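Local coordinates for sortase family protein (Clostridium perfringens, PDB 6IXZ), which is a class C sortase, probably a cysteine transpeptidase that joins pilin subunits through an acyl-thioester intermediate, at residues 30-35 with 50-55; 58-63 with 74-79; 138-143 with 186-191. One frame throughout, in Å; residues are numbered along the deposited sequence.

Interaction 1: residues 30-35 with 50-55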
ATOM      1  N   ILE A  30     -14.249  -6.197   4.514  1.00 25.41           N
ATOM      2  CA  ILE A  30     -13.649  -5.109   5.289  1.00 25.37           C
ATOM      3  C   ILE A  30     -13.604  -5.431   6.791  1.00 22.12           C
ATOM      4  O   ILE A  30     -12.625  -5.116   7.490  1.00 20.69           O
ATOM      5  CB  ILE A  30     -14.455  -3.814   5.059  1.00 29.80           C
ATOM      6  CG1 ILE A  30     -14.368  -3.389   3.583  1.00 31.15           C
ATOM      7  CG2 ILE A  30     -13.999  -2.702   5.997  1.00 26.42           C
ATOM      8  CD1 ILE A  30     -13.081  -2.700   3.198  1.00 34.97           C
ATOM      9  N   LYS A  31     -14.635  -6.109   7.291  1.00 23.63           N
ATOM     10  CA  LYS A  31     -14.660  -6.537   8.691  1.00 21.73           C
ATOM     11  C   LYS A  31     -13.555  -7.515   8.993  1.00 20.36           C
ATOM     12  O   LYS A  31     -12.958  -7.469  10.053  1.00 22.23           O
ATOM     13  CB  LYS A  31     -15.985  -7.217   9.055  1.00 24.41           C
ATOM     14  CG  LYS A  31     -17.077  -6.254   9.502  1.00 28.17           C
ATOM     15  CD  LYS A  31     -18.128  -6.996  10.311  1.00 29.43           C
ATOM     16  CE  LYS A  31     -18.968  -7.916   9.463  1.00 29.06           C
ATOM     17  NZ  LYS A  31     -19.892  -8.712  10.326  1.00 31.04           N
ATOM     18  N   ASN A  32     -13.336  -8.455   8.090  1.00 21.57           N
ATOM     19  CA  ASN A  32     -12.306  -9.450   8.300  1.00 21.55           C
ATOM     20  C   ASN A  32     -10.888  -8.862   8.168  1.00 20.33           C
ATOM     21  O   ASN A  32     -10.002  -9.182   8.966  1.00 22.96           O
ATOM     22  CB  ASN A  32     -12.521 -10.616   7.346  1.00 25.49           C
ATOM     23  CG  ASN A  32     -13.741 -11.447   7.707  1.00 30.47           C
ATOM     24  OD1 ASN A  32     -13.983 -11.744   8.872  1.00 31.56           O
ATOM     25  ND2 ASN A  32     -14.492 -11.857   6.700  1.00 34.39           N
ATOM     26  N   ILE A  33     -10.709  -7.921   7.247  1.00 22.04           N
ATOM     27  CA  ILE A  33      -9.462  -7.174   7.180  1.00 25.46           C
ATOM     28  C   ILE A  33      -9.251  -6.342   8.444  1.00 23.46           C
ATOM     29  O   ILE A  33      -8.126  -6.230   8.969  1.00 19.11           O
ATOM     30  CB  ILE A  33      -9.440  -6.249   5.963  1.00 25.39           C
ATOM     31  CG1 ILE A  33      -9.441  -7.080   4.674  1.00 27.18           C
ATOM     32  CG2 ILE A  33      -8.229  -5.328   6.022  1.00 29.79           C
ATOM     33  CD1 ILE A  33      -9.756  -6.277   3.437  1.00 27.99           C
ATOM     34  N   ASN A  34     -10.333  -5.725   8.919  1.00 23.95           N
ATOM     35  CA  ASN A  34     -10.243  -4.910  10.110  1.00 22.89           C
ATOM     36  C   ASN A  34      -9.807  -5.770  11.299  1.00 23.05           C
ATOM     37  O   ASN A  34      -8.895  -5.387  12.023  1.00 19.45           O
ATOM     38  CB  ASN A  34     -11.572  -4.173  10.374  1.00 22.65           C
ATOM     39  CG  ASN A  34     -11.653  -2.856   9.637  1.00 23.99           C
ATOM     40  OD1 ASN A  34     -10.631  -2.316   9.221  1.00 21.02           O
ATOM     41  ND2 ASN A  34     -12.867  -2.326   9.470  1.00 22.15           N
ATOM     42  N   LYS A  35     -10.327  -7.002  11.376  1.00 25.28           N
ATOM     43  CA  LYS A  35      -9.959  -7.967  12.435  1.00 24.97           C
ATOM     44  C   LYS A  35      -8.499  -8.362  12.345  1.00 26.98           C
ATOM     45  O   LYS A  35      -7.792  -8.440  13.350  1.00 29.00           O
ATOM     46  CB  LYS A  35     -10.778  -9.249  12.301  1.00 33.97           C
ATOM     47  CG  LYS A  35     -11.763  -9.481  13.423  1.00 45.34           C
ATOM     48  CD  LYS A  35     -12.013 -10.967  13.640  1.00 58.35           C
ATOM     49  CE  LYS A  35     -12.607 -11.226  15.017  1.00 64.70           C
ATOM     50  NZ  LYS A  35     -13.462 -12.446  15.055  1.00 70.98           N
ATOM     51  N   PRO A  50      -4.977 -14.753   7.125  1.00 49.16           N
ATOM     52  CA  PRO A  50      -5.874 -15.856   7.452  1.00 51.60           C
ATOM     53  C   PRO A  50      -6.662 -16.340   6.242  1.00 49.06           C
ATOM     54  O   PRO A  50      -6.920 -15.571   5.319  1.00 39.36           O
ATOM     55  CB  PRO A  50      -6.803 -15.254   8.509  1.00 51.88           C
ATOM     56  CG  PRO A  50      -6.014 -14.146   9.127  1.00 48.25           C
ATOM     57  CD  PRO A  50      -5.175 -13.594   8.014  1.00 49.48           C
ATOM     58  N   ASP A  51      -7.034 -17.616   6.254  1.00 60.86           N
ATOM     59  CA  ASP A  51      -7.506 -18.304   5.049  1.00 59.84           C
ATOM     60  C   ASP A  51      -8.727 -17.618   4.446  1.00 60.47           C
ATOM     61  O   ASP A  51      -8.822 -17.450   3.219  1.00 50.36           O
ATOM     62  CB  ASP A  51      -7.844 -19.765   5.376  1.00 61.54           C
ATOM     63  CG  ASP A  51      -6.622 -20.567   5.794  1.00 65.63           C
ATOM     64  OD1 ASP A  51      -5.525 -20.303   5.249  1.00 61.06           O
ATOM     65  OD2 ASP A  51      -6.753 -21.446   6.678  1.00 58.88           O
ATOM     66  N   TYR A  52      -9.651 -17.208   5.316  1.00 52.51           N
ATOM     67  CA  TYR A  52     -10.972 -16.752   4.875  1.00 58.55           C
ATOM     68  C   TYR A  52     -11.011 -15.381   4.192  1.00 52.48           C
ATOM     69  O   TYR A  52     -12.022 -15.050   3.563  1.00 52.64           O
ATOM     70  CB  TYR A  52     -11.963 -16.756   6.038  1.00 55.91           C
ATOM     71  CG  TYR A  52     -11.485 -16.014   7.257  1.00 56.04           C
ATOM     72  CD1 TYR A  52     -11.657 -14.640   7.372  1.00 56.19           C
ATOM     73  CD2 TYR A  52     -10.889 -16.692   8.312  1.00 53.80           C
ATOM     74  CE1 TYR A  52     -11.265 -13.970   8.517  1.00 57.93           C
ATOM     75  CE2 TYR A  52     -10.495 -16.031   9.458  1.00 53.30           C
ATOM     76  CZ  TYR A  52     -10.685 -14.674   9.556  1.00 52.15           C
ATOM     77  OH  TYR A  52     -10.257 -14.014  10.685  1.00 59.72           O
ATOM     78  N   LEU A  53      -9.947 -14.581   4.315  1.00 51.49           N
ATOM     79  CA  LEU A  53      -9.893 -13.301   3.607  1.00 40.09           C
ATOM     80  C   LEU A  53      -9.952 -13.542   2.103  1.00 47.63           C
ATOM     81  O   LEU A  53     -10.506 -12.738   1.351  1.00 44.21           O
ATOM     82  CB  LEU A  53      -8.630 -12.510   3.972  1.00 42.71           C
ATOM     83  CG  LEU A  53      -8.371 -12.211   5.459  1.00 40.90           C
ATOM     84  CD1 LEU A  53      -7.421 -11.032   5.628  1.00 36.39           C
ATOM     85  CD2 LEU A  53      -9.673 -11.945   6.186  1.00 42.90           C
ATOM     86  N   ASN A  54      -9.431 -14.692   1.682  1.00 46.47           N
ATOM     87  CA  ASN A  54      -9.272 -15.007   0.266  1.00 55.21           C
ATOM     88  C   ASN A  54      -8.562 -13.870  -0.474  1.00 50.86           C
ATOM     89  O   ASN A  54      -8.755 -13.652  -1.673  1.00 39.35           O
ATOM     90  CB  ASN A  54     -10.625 -15.340  -0.378  1.00 63.04           C
ATOM     91  CG  ASN A  54     -10.593 -16.655  -1.135  1.00 76.00           C
ATOM     92  OD1 ASN A  54     -10.814 -16.696  -2.348  1.00 85.34           O
ATOM     93  ND2 ASN A  54     -10.231 -17.729  -0.438  1.00 78.56           N
ATOM     94  N   ILE A  55      -7.715 -13.158   0.253  1.00 51.85           N
ATOM     95  CA  ILE A  55      -6.709 -12.332  -0.380  1.00 45.48           C
ATOM     96  C   ILE A  55      -5.432 -13.143  -0.463  1.00 42.55           C
ATOM     97  O   ILE A  55      -4.938 -13.643   0.541  1.00 41.34           O
ATOM     98  CB  ILE A  55      -6.497 -11.023   0.392  1.00 43.37           C
ATOM     99  CG1 ILE A  55      -7.850 -10.326   0.551  1.00 42.64           C
ATOM    100  CG2 ILE A  55      -5.511 -10.135  -0.358  1.00 43.51           C
ATOM    101  CD1 ILE A  55      -7.806  -9.027   1.314  1.00 40.84           C
TER
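Within 30-35, Asn-32 is the first residue to touch the loop that leads from helix 23-41 toward strand 60-66. Its CB points at the short 3-10 turn 51-53 and sits 3.4 Å from Leu-53 CD2. The same CB lies in the plane of the Tyr-52 ring, at its edge. The amide stands next to the ring: Asn-32 OD1 comes within 3.5 Å of Tyr-52 CE1. The amide and ring planes are 66° apart, so the two flat groups do not stack. No hydrogen bond links the two segments. The Tyr-52 ring gets to this place because its CG lies between the backbone N and the carbonyl carbon (chi1 52°), which swings the ring toward the helix. Leu-53 also reaches the helix with its end, through the single methyl CD2.

One residue on, Ile-33 turns to a more buried level. Its CD1 meets Ile-55 CD1 at 4.0 Å, and the two side chains cross at about a right angle. Ile-33 also touches Leu-96, Val-98 and Leu-136 of other loops. Contact thus grades from the exposed Tyr-52 to the buried Ile-33 and Leu-53. This is a helix-to-loop contact without hydrogen bonds, apolar at Ile-33 and Ile-55, in which the chain after helix 23-41 folds back on that helix before it enters the first strand of the sortase beta-sheet.

Interaction 2: residues 58-63 with 74-79; sequences GDVLGY and PIYYGT
Four backbone hydrogen bonds join residues 58-63 to residues 74-79. Leu-61 N gives a nearly straight bond to Ile-75 O at 2.9 Å (N-H...O 171°). Tyr-77 N bonds to Asp-59 O, also at 2.9 Å. Gly-58 N reaches Tyr-77 O at 3.0 Å and extends the ladder to Gly-58, before strand 60-66 begins. At the other end Ile-75 N bonds to Gly-62 O at 2.9 Å. Asp-59 O and Ile-75 O each take a CA-H contact as well, from Tyr-76 and Val-60 respectively.

The two strands run antiparallel and form the beta hairpin 60-66/71-77, the first two strands of the sortase sheet. Val-60 and Tyr-76 are a non-hydrogen-bonded pair, as are Tyr-63 and Pro-74. Between these pairs Leu-61 and Gly-62 together face Ile-75, a beta bulge in strand 60-66. Strand 71-77 bonds onward to strand 88-90, where Tyr-76 has backbone hydrogen bonds to Val-88 and Val-90. Strand 60-66 has backbone bonds to Leu-136 and His-134 on its other side.

On the face of Val-60 and Tyr-76, Val-60 CG1 lies 4.1 Å from Tyr-76 CE2. The Tyr-76 ring turns an edge to the backbone: Gly-58 O is in its plane, 3.4 Å from Tyr-76 CD2. Helix 5-18 covers this face, with Tyr-14 on Val-60 and Thr-10 on Tyr-76. Leu-61 CD1 meets Tyr-77 CB at 4.4 Å, and both side chains rest on Val-90. With CG1 anti to the carbonyl carbon (chi1 -64°), the Ile-75 chain brings CD1 to 3.4 Å from Tyr-63 C. The Tyr-63 ring leads away from Pro-74 and stacks on that of His-134.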
ATOM      1  N   GLY A  58      -0.728 -11.574  -4.779  1.00 36.09           N
ATOM      2  CA  GLY A  58      -1.012 -11.267  -6.175  1.00 30.92           C
ATOM      3  C   GLY A  58      -2.378 -10.668  -6.435  1.00 27.88           C
ATOM      4  O   GLY A  58      -2.653 -10.208  -7.535  1.00 25.35           O
ATOM      5  N   ASP A  59      -3.241 -10.652  -5.431  1.00 28.40           N
ATOM      6  CA  ASP A  59      -4.562 -10.048  -5.617  1.00 29.78           C
ATOM      7  C   ASP A  59      -4.437  -8.522  -5.678  1.00 25.50           C
ATOM      8  O   ASP A  59      -3.566  -7.956  -5.052  1.00 22.81           O
ATOM      9  CB  ASP A  59      -5.508 -10.472  -4.499  1.00 33.11           C
ATOM     10  CG  ASP A  59      -5.933 -11.949  -4.602  1.00 35.92           C
ATOM     11  OD1 ASP A  59      -6.660 -12.416  -3.700  1.00 40.37           O
ATOM     12  OD2 ASP A  59      -5.485 -12.655  -5.538  1.00 33.76           O
ATOM     13  N   VAL A  60      -5.278  -7.859  -6.460  1.00 28.50           N
ATOM     14  CA  VAL A  60      -5.280  -6.404  -6.459  1.00 27.59           C
ATOM     15  C   VAL A  60      -6.409  -5.880  -5.579  1.00 28.08           C
ATOM     16  O   VAL A  60      -7.554  -6.326  -5.679  1.00 26.58           O
ATOM     17  CB  VAL A  60      -5.268  -5.806  -7.887  1.00 32.56           C
ATOM     18  CG1 VAL A  60      -5.283  -6.886  -8.950  1.00 33.53           C
ATOM     19  CG2 VAL A  60      -6.364  -4.772  -8.118  1.00 26.09           C
ATOM     20  N   LEU A  61      -6.050  -4.948  -4.705  1.00 27.33           N
ATOM     21  CA  LEU A  61      -6.912  -4.425  -3.647  1.00 23.51           C
ATOM     22  C   LEU A  61      -7.491  -3.054  -4.007  1.00 22.94           C
ATOM     23  O   LEU A  61      -8.352  -2.523  -3.304  1.00 24.86           O
ATOM     24  CB  LEU A  61      -6.085  -4.251  -2.378  1.00 26.10           C
ATOM     25  CG  LEU A  61      -5.250  -5.449  -1.934  1.00 25.47           C
ATOM     26  CD1 LEU A  61      -4.428  -5.077  -0.709  1.00 24.84           C
ATOM     27  CD2 LEU A  61      -6.165  -6.626  -1.646  1.00 26.69           C
ATOM     28  N   GLY A  62      -6.959  -2.451  -5.056  1.00 17.75           N
ATOM     29  CA  GLY A  62      -7.401  -1.141  -5.470  1.00 19.41           C
ATOM     30  C   GLY A  62      -6.261  -0.411  -6.137  1.00 17.73           C
ATOM     31  O   GLY A  62      -5.356  -1.052  -6.700  1.00 18.86           O
ATOM     32  N   TYR A  63      -6.249   0.914  -6.001  1.00 16.52           N
ATOM     33  CA  TYR A  63      -5.137   1.719  -6.495  1.00 18.86           C
ATOM     34  C   TYR A  63      -4.799   2.982  -5.666  1.00 18.84           C
ATOM     35  O   TYR A  63      -5.563   3.440  -4.812  1.00 20.95           O
ATOM     36  CB  TYR A  63      -5.393   2.114  -7.948  1.00 22.44           C
ATOM     37  CG  TYR A  63      -6.672   2.893  -8.145  1.00 26.08           C
ATOM     38  CD1 TYR A  63      -6.653   4.280  -8.296  1.00 31.17           C
ATOM     39  CD2 TYR A  63      -7.904   2.247  -8.126  1.00 26.59           C
ATOM     40  CE1 TYR A  63      -7.838   4.994  -8.436  1.00 32.98           C
ATOM     41  CE2 TYR A  63      -9.084   2.946  -8.271  1.00 29.42           C
ATOM     42  CZ  TYR A  63      -9.048   4.307  -8.459  1.00 30.78           C
ATOM     43  OH  TYR A  63     -10.232   4.985  -8.618  1.00 40.35           O
ATOM     44  N   PRO A  74      -2.076   0.366  -9.618  1.00 19.89           N
ATOM     45  CA  PRO A  74      -2.736  -0.699  -8.840  1.00 19.07           C
ATOM     46  C   PRO A  74      -1.898  -1.060  -7.647  1.00 17.03           C
ATOM     47  O   PRO A  74      -0.683  -0.911  -7.695  1.00 17.88           O
ATOM     48  CB  PRO A  74      -2.799  -1.891  -9.805  1.00 18.04           C
ATOM     49  CG  PRO A  74      -1.791  -1.587 -10.860  1.00 19.68           C
ATOM     50  CD  PRO A  74      -1.736  -0.081 -10.973  1.00 17.92           C
ATOM     51  N   ILE A  75      -2.549  -1.549  -6.610  1.00 17.02           N
ATOM     52  CA  ILE A  75      -1.901  -2.065  -5.409  1.00 17.05           C
ATOM     53  C   ILE A  75      -2.226  -3.547  -5.253  1.00 16.70           C
ATOM     54  O   ILE A  75      -3.390  -3.940  -5.186  1.00 18.00           O
ATOM     55  CB  ILE A  75      -2.340  -1.305  -4.156  1.00 19.03           C
ATOM     56  CG1 ILE A  75      -1.901   0.154  -4.233  1.00 20.89           C
ATOM     57  CG2 ILE A  75      -1.739  -1.919  -2.895  1.00 21.35           C
ATOM     58  CD1 ILE A  75      -2.912   1.064  -3.588  1.00 23.62           C
ATOM     59  N   TYR A  76      -1.177  -4.364  -5.314  1.00 18.76           N
ATOM     60  CA  TYR A  76      -1.265  -5.795  -5.087  1.00 17.13           C
ATOM     61  C   TYR A  76      -1.014  -6.082  -3.595  1.00 20.93           C
ATOM     62  O   TYR A  76      -0.345  -5.318  -2.909  1.00 20.23           O
ATOM     63  CB  TYR A  76      -0.209  -6.529  -5.927  1.00 19.37           C
ATOM     64  CG  TYR A  76      -0.384  -6.363  -7.420  1.00 23.81           C
ATOM     65  CD1 TYR A  76       0.151  -5.266  -8.078  1.00 24.01           C
ATOM     66  CD2 TYR A  76      -1.080  -7.306  -8.181  1.00 23.43           C
ATOM     67  CE1 TYR A  76       0.031  -5.127  -9.438  1.00 25.00           C
ATOM     68  CE2 TYR A  76      -1.194  -7.170  -9.549  1.00 24.78           C
ATOM     69  CZ  TYR A  76      -0.670  -6.062 -10.164  1.00 25.03           C
ATOM     70  OH  TYR A  76      -0.819  -5.877 -11.519  1.00 29.35           O
ATOM     71  N   TYR A  77      -1.502  -7.215  -3.110  1.00 19.12           N
ATOM     72  CA  TYR A  77      -0.973  -7.759  -1.875  1.00 22.31           C
ATOM     73  C   TYR A  77       0.288  -8.559  -2.185  1.00 23.01           C
ATOM     74  O   TYR A  77       0.310  -9.352  -3.136  1.00 19.00           O
ATOM     75  CB  TYR A  77      -1.980  -8.659  -1.147  1.00 22.36           C
ATOM     76  CG  TYR A  77      -1.479  -9.004   0.237  1.00 22.59           C
ATOM     77  CD1 TYR A  77      -0.805 -10.211   0.484  1.00 25.05           C
ATOM     78  CD2 TYR A  77      -1.468  -8.043   1.231  1.00 24.82           C
ATOM     79  CE1 TYR A  77      -0.271 -10.489   1.730  1.00 24.21           C
ATOM     80  CE2 TYR A  77      -0.945  -8.311   2.483  1.00 24.34           C
ATOM     81  CZ  TYR A  77      -0.336  -9.533   2.716  1.00 26.76           C
ATOM     82  OH  TYR A  77       0.222  -9.762   3.942  1.00 24.52           O
ATOM     83  N   GLY A  78       1.313  -8.347  -1.364  1.00 20.02           N
ATOM     84  CA  GLY A  78       2.488  -9.206  -1.360  1.00 22.73           C
ATOM     85  C   GLY A  78       3.642  -8.495  -2.035  1.00 20.46           C
ATOM     86  O   GLY A  78       3.443  -7.483  -2.684  1.00 21.93           O
ATOM     87  N   THR A  79       4.867  -8.945  -1.794  1.00 23.84           N
ATOM     88  CA  THR A  79       6.035  -8.297  -2.402  1.00 21.53           C
ATOM     89  C   THR A  79       7.084  -9.311  -2.851  1.00 22.38           C
ATOM     90  O   THR A  79       8.251  -9.006  -2.843  1.00 15.73           O
ATOM     91  CB  THR A  79       6.769  -7.354  -1.422  1.00 24.47           C
ATOM     92  OG1 THR A  79       7.211  -8.089  -0.255  1.00 26.07           O
ATOM     93  CG2 THR A  79       5.892  -6.133  -1.038  1.00 23.64           C
TER

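Interaction 3: residues 138-143 with 186-191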
ATOM      1  N   LYS A 138     -13.320   1.971  -0.368  1.00 41.05           N
ATOM      2  CA  LYS A 138     -12.932   3.048   0.525  1.00 35.21           C
ATOM      3  C   LYS A 138     -12.083   4.059  -0.204  1.00 36.47           C
ATOM      4  O   LYS A 138     -11.202   3.701  -0.996  1.00 21.20           O
ATOM      5  CB  LYS A 138     -12.176   2.504   1.732  1.00 44.30           C
ATOM      6  CG  LYS A 138     -13.040   1.680   2.676  1.00 42.30           C
ATOM      7  CD  LYS A 138     -12.368   1.517   4.026  1.00 46.70           C
ATOM      8  CE  LYS A 138     -12.842   2.566   5.022  1.00 51.70           C
ATOM      9  NZ  LYS A 138     -14.008   2.088   5.826  1.00 49.94           N
ATOM     10  N   ASP A 139     -12.412   5.329   0.018  1.00 28.28           N
ATOM     11  CA  ASP A 139     -11.582   6.433  -0.404  1.00 34.78           C
ATOM     12  C   ASP A 139     -10.816   6.946   0.807  1.00 36.36           C
ATOM     13  O   ASP A 139     -11.431   7.381   1.788  1.00 33.21           O
ATOM     14  CB  ASP A 139     -12.459   7.551  -0.956  1.00 34.40           C
ATOM     15  CG  ASP A 139     -13.134   7.181  -2.269  1.00 38.50           C
ATOM     16  OD1 ASP A 139     -12.661   6.271  -2.991  1.00 37.33           O
ATOM     17  OD2 ASP A 139     -14.105   7.871  -2.614  1.00 39.44           O
ATOM     18  N   LEU A 140      -9.487   6.832   0.787  1.00 27.96           N
ATOM     19  CA  LEU A 140      -8.683   7.300   1.927  1.00 27.41           C
ATOM     20  C   LEU A 140      -7.738   8.406   1.487  1.00 26.40           C
ATOM     21  O   LEU A 140      -7.202   8.378   0.375  1.00 29.58           O
ATOM     22  CB  LEU A 140      -7.888   6.143   2.575  1.00 25.71           C
ATOM     23  CG  LEU A 140      -8.640   4.896   3.071  1.00 31.02           C
ATOM     24  CD1 LEU A 140      -7.702   3.748   3.416  1.00 30.81           C
ATOM     25  CD2 LEU A 140      -9.511   5.199   4.277  1.00 32.46           C
ATOM     26  N   ALA A 141      -7.512   9.393   2.348  1.00 26.18           N
ATOM     27  CA  ALA A 141      -6.546  10.433   1.998  1.00 24.73           C
ATOM     28  C   ALA A 141      -5.456  10.522   3.053  1.00 23.61           C
ATOM     29  O   ALA A 141      -5.725  10.421   4.232  1.00 24.11           O
ATOM     30  CB  ALA A 141      -7.246  11.783   1.815  1.00 30.09           C
ATOM     31  N   TYR A 142      -4.216  10.659   2.612  1.00 23.60           N
ATOM     32  CA  TYR A 142      -3.102  10.753   3.530  1.00 21.56           C
ATOM     33  C   TYR A 142      -2.280  12.002   3.228  1.00 21.89           C
ATOM     34  O   TYR A 142      -2.202  12.466   2.099  1.00 27.63           O
ATOM     35  CB  TYR A 142      -2.228   9.473   3.455  1.00 20.71           C
ATOM     36  CG  TYR A 142      -2.891   8.264   4.050  1.00 18.90           C
ATOM     37  CD1 TYR A 142      -2.661   7.899   5.359  1.00 18.13           C
ATOM     38  CD2 TYR A 142      -3.826   7.539   3.333  1.00 19.42           C
ATOM     39  CE1 TYR A 142      -3.302   6.837   5.929  1.00 17.55           C
ATOM     40  CE2 TYR A 142      -4.511   6.492   3.911  1.00 20.65           C
ATOM     41  CZ  TYR A 142      -4.218   6.118   5.207  1.00 19.63           C
ATOM     42  OH  TYR A 142      -4.900   5.076   5.797  1.00 16.05           O
ATOM     43  N   LYS A 143      -1.621  12.509   4.250  1.00 24.10           N
ATOM     44  CA  LYS A 143      -0.710  13.616   4.090  1.00 25.46           C
ATOM     45  C   LYS A 143       0.661  13.260   4.645  1.00 21.82           C
ATOM     46  O   LYS A 143       0.780  12.846   5.816  1.00 20.36           O
ATOM     47  CB  LYS A 143      -1.259  14.829   4.838  1.00 34.12           C
ATOM     48  CG  LYS A 143      -0.432  16.095   4.719  1.00 32.12           C
ATOM     49  CD  LYS A 143      -1.142  17.232   5.430  1.00 35.59           C
ATOM     50  CE  LYS A 143      -1.573  16.798   6.821  1.00 36.92           C
ATOM     51  NZ  LYS A 143      -1.741  17.962   7.728  1.00 43.05           N
ATOM     52  N   GLY A 186       2.812   8.964   5.178  1.00 19.92           N
ATOM     53  CA  GLY A 186       1.645   9.848   5.232  1.00 22.63           C
ATOM     54  C   GLY A 186       0.726   9.465   6.361  1.00 22.49           C
ATOM     55  O   GLY A 186       0.762   8.324   6.846  1.00 20.73           O
ATOM     56  N   GLU A 187       0.053  10.473   6.914  1.00 21.38           N
ATOM     57  CA  GLU A 187      -0.906  10.273   8.006  1.00 22.09           C
ATOM     58  C   GLU A 187      -2.310  10.624   7.519  1.00 18.46           C
ATOM     59  O   GLU A 187      -2.473  11.554   6.733  1.00 21.11           O
ATOM     60  CB  GLU A 187      -0.527  11.140   9.228  1.00 23.48           C
ATOM     61  CG  GLU A 187      -1.469  10.996  10.430  1.00 26.19           C
ATOM     62  CD  GLU A 187      -0.843  11.438  11.749  1.00 30.76           C
ATOM     63  OE1 GLU A 187       0.221  12.087  11.728  1.00 39.16           O
ATOM     64  OE2 GLU A 187      -1.390  11.103  12.818  1.00 35.86           O
ATOM     65  N   ARG A 188      -3.281   9.808   7.917  1.00 19.22           N
ATOM     66  CA  ARG A 188      -4.681   9.915   7.498  1.00 23.03           C
ATOM     67  C   ARG A 188      -5.168  11.346   7.704  1.00 26.08           C
ATOM     68  O   ARG A 188      -4.959  11.915   8.782  1.00 22.55           O
ATOM     69  CB  ARG A 188      -5.538   8.964   8.352  1.00 20.64           C
ATOM     70  CG  ARG A 188      -6.974   8.739   7.886  1.00 23.00           C
ATOM     71  CD  ARG A 188      -7.048   7.964   6.579  1.00 21.56           C
ATOM     72  NE  ARG A 188      -8.423   7.752   6.171  1.00 23.78           N
ATOM     73  CZ  ARG A 188      -9.263   6.881   6.735  1.00 25.69           C
ATOM     74  NH1 ARG A 188      -8.860   6.048   7.693  1.00 29.02           N
ATOM     75  NH2 ARG A 188     -10.529   6.854   6.350  1.00 25.73           N
ATOM     76  N   THR A 189      -5.739  11.947   6.658  1.00 29.08           N
ATOM     77  CA  THR A 189      -6.222  13.336   6.745  1.00 33.45           C
ATOM     78  C   THR A 189      -7.735  13.418   6.719  1.00 38.16           C
ATOM     79  O   THR A 189      -8.295  14.483   6.984  1.00 39.69           O
ATOM     80  CB  THR A 189      -5.692  14.249   5.616  1.00 33.31           C
ATOM     81  OG1 THR A 189      -6.031  13.696   4.345  1.00 34.95           O
ATOM     82  CG2 THR A 189      -4.190  14.438   5.708  1.00 39.57           C
ATOM     83  N   ASP A 190      -8.400  12.321   6.362  1.00 33.64           N
ATOM     84  CA  ASP A 190      -9.827  12.194   6.668  1.00 39.46           C
ATOM     85  C   ASP A 190     -10.018  12.064   8.173  1.00 38.66           C
ATOM     86  O   ASP A 190      -9.092  11.678   8.904  1.00 33.14           O
ATOM     87  CB  ASP A 190     -10.452  10.987   5.962  1.00 39.94           C
ATOM     88  CG  ASP A 190      -9.884  10.764   4.574  1.00 36.87           C
ATOM     89  OD1 ASP A 190     -10.047  11.652   3.705  1.00 36.01           O
ATOM     90  OD2 ASP A 190      -9.235   9.722   4.375  1.00 27.21           O
ATOM     91  N   LEU A 191     -11.209  12.422   8.646  1.00 38.64           N
ATOM     92  CA  LEU A 191     -11.515  12.321  10.076  1.00 38.44           C
ATOM     93  C   LEU A 191     -11.810  10.863  10.474  1.00 46.11           C
ATOM     94  O   LEU A 191     -12.289  10.067   9.651  1.00 38.86           O
ATOM     95  CB  LEU A 191     -12.685  13.248  10.446  1.00 46.62           C
ATOM     96  CG  LEU A 191     -12.285  14.729  10.594  1.00 45.32           C
ATOM     97  CD1 LEU A 191     -11.817  15.291   9.261  1.00 47.65           C
ATOM     98  CD2 LEU A 191     -13.414  15.581  11.154  1.00 52.51           C
TER
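Tyr-142 and Arg-188 form the close-packed side of this contact. Arg-188 CD lies over one face of the Tyr-142 ring, 4.1 Å from its centroid, in a CH-pi contact. The Arg-188 chain leaves with CG anti to the backbone N (chi1 -169°) and then bends at chi2, which carries CD across the ring. Its guanidinium plane is turned 36° from the ring. Both polar ends go to Asp-165 of the next strand: Tyr-142 OH by a hydrogen bond, Arg-188 NH1 by a salt bridge.

Asp-190 ties the chain down just after the strand. Its OD2 accepts Ala-141 N at 2.7 Å on the syn lone pair. Arg-188 NE makes a salt bridge to the same oxygen at 2.8 Å, on the anti lone pair and in the guanidinium plane. Two donors grip this oxygen. The guanidinium is held by Asp-190 at NE and by Asp-165 at NH1.

The backbones pair as antiparallel neighbours in the sortase sheet, where strand 180-188 lies between 138-150 and 165-173. Lys-143 and Glu-187 are the hydrogen-bonded pair: Lys-143 N to Glu-187 O is 2.8 Å, Glu-187 N to Lys-143 O 2.7 Å. Beyond the last strand residue, Thr-189 N still bonds Ala-141 O at 2.9 Å, and Thr-189 OG1 adds a weak bond to that oxygen.

On the face of Lys-143 and Glu-187 the contact is looser and more open to solvent. The exposed Lys-143 leads its end away from the strand 186-188. Glu-187 extends on the same face, with its CB 4.0 Å from Lys-143 O.

In the fold
Interactions 1 and 2 are neighbours, with centres 15 Å apart. They meet where Ile-55 CG2 packs on Leu-61 CD2 at 3.8 Å and on Tyr-77 CB at 3.9 Å. Helix 23-41 is thus coupled through its following loop to the first hairpin. Interactions 2 and 3 lie in the same sheet, with centres 19 Å apart and nearest atoms about 6 Å apart. Strand 130-135 adjoins strand 138-150, and its His-134 meets both Tyr-63 and Asp-139. Interaction 2 is nearer the predicted active site: the Tyr-76 side chain is about 11 Å from that of His-110. Interactions 1 and 3 lie away from His-110 and Cys-172.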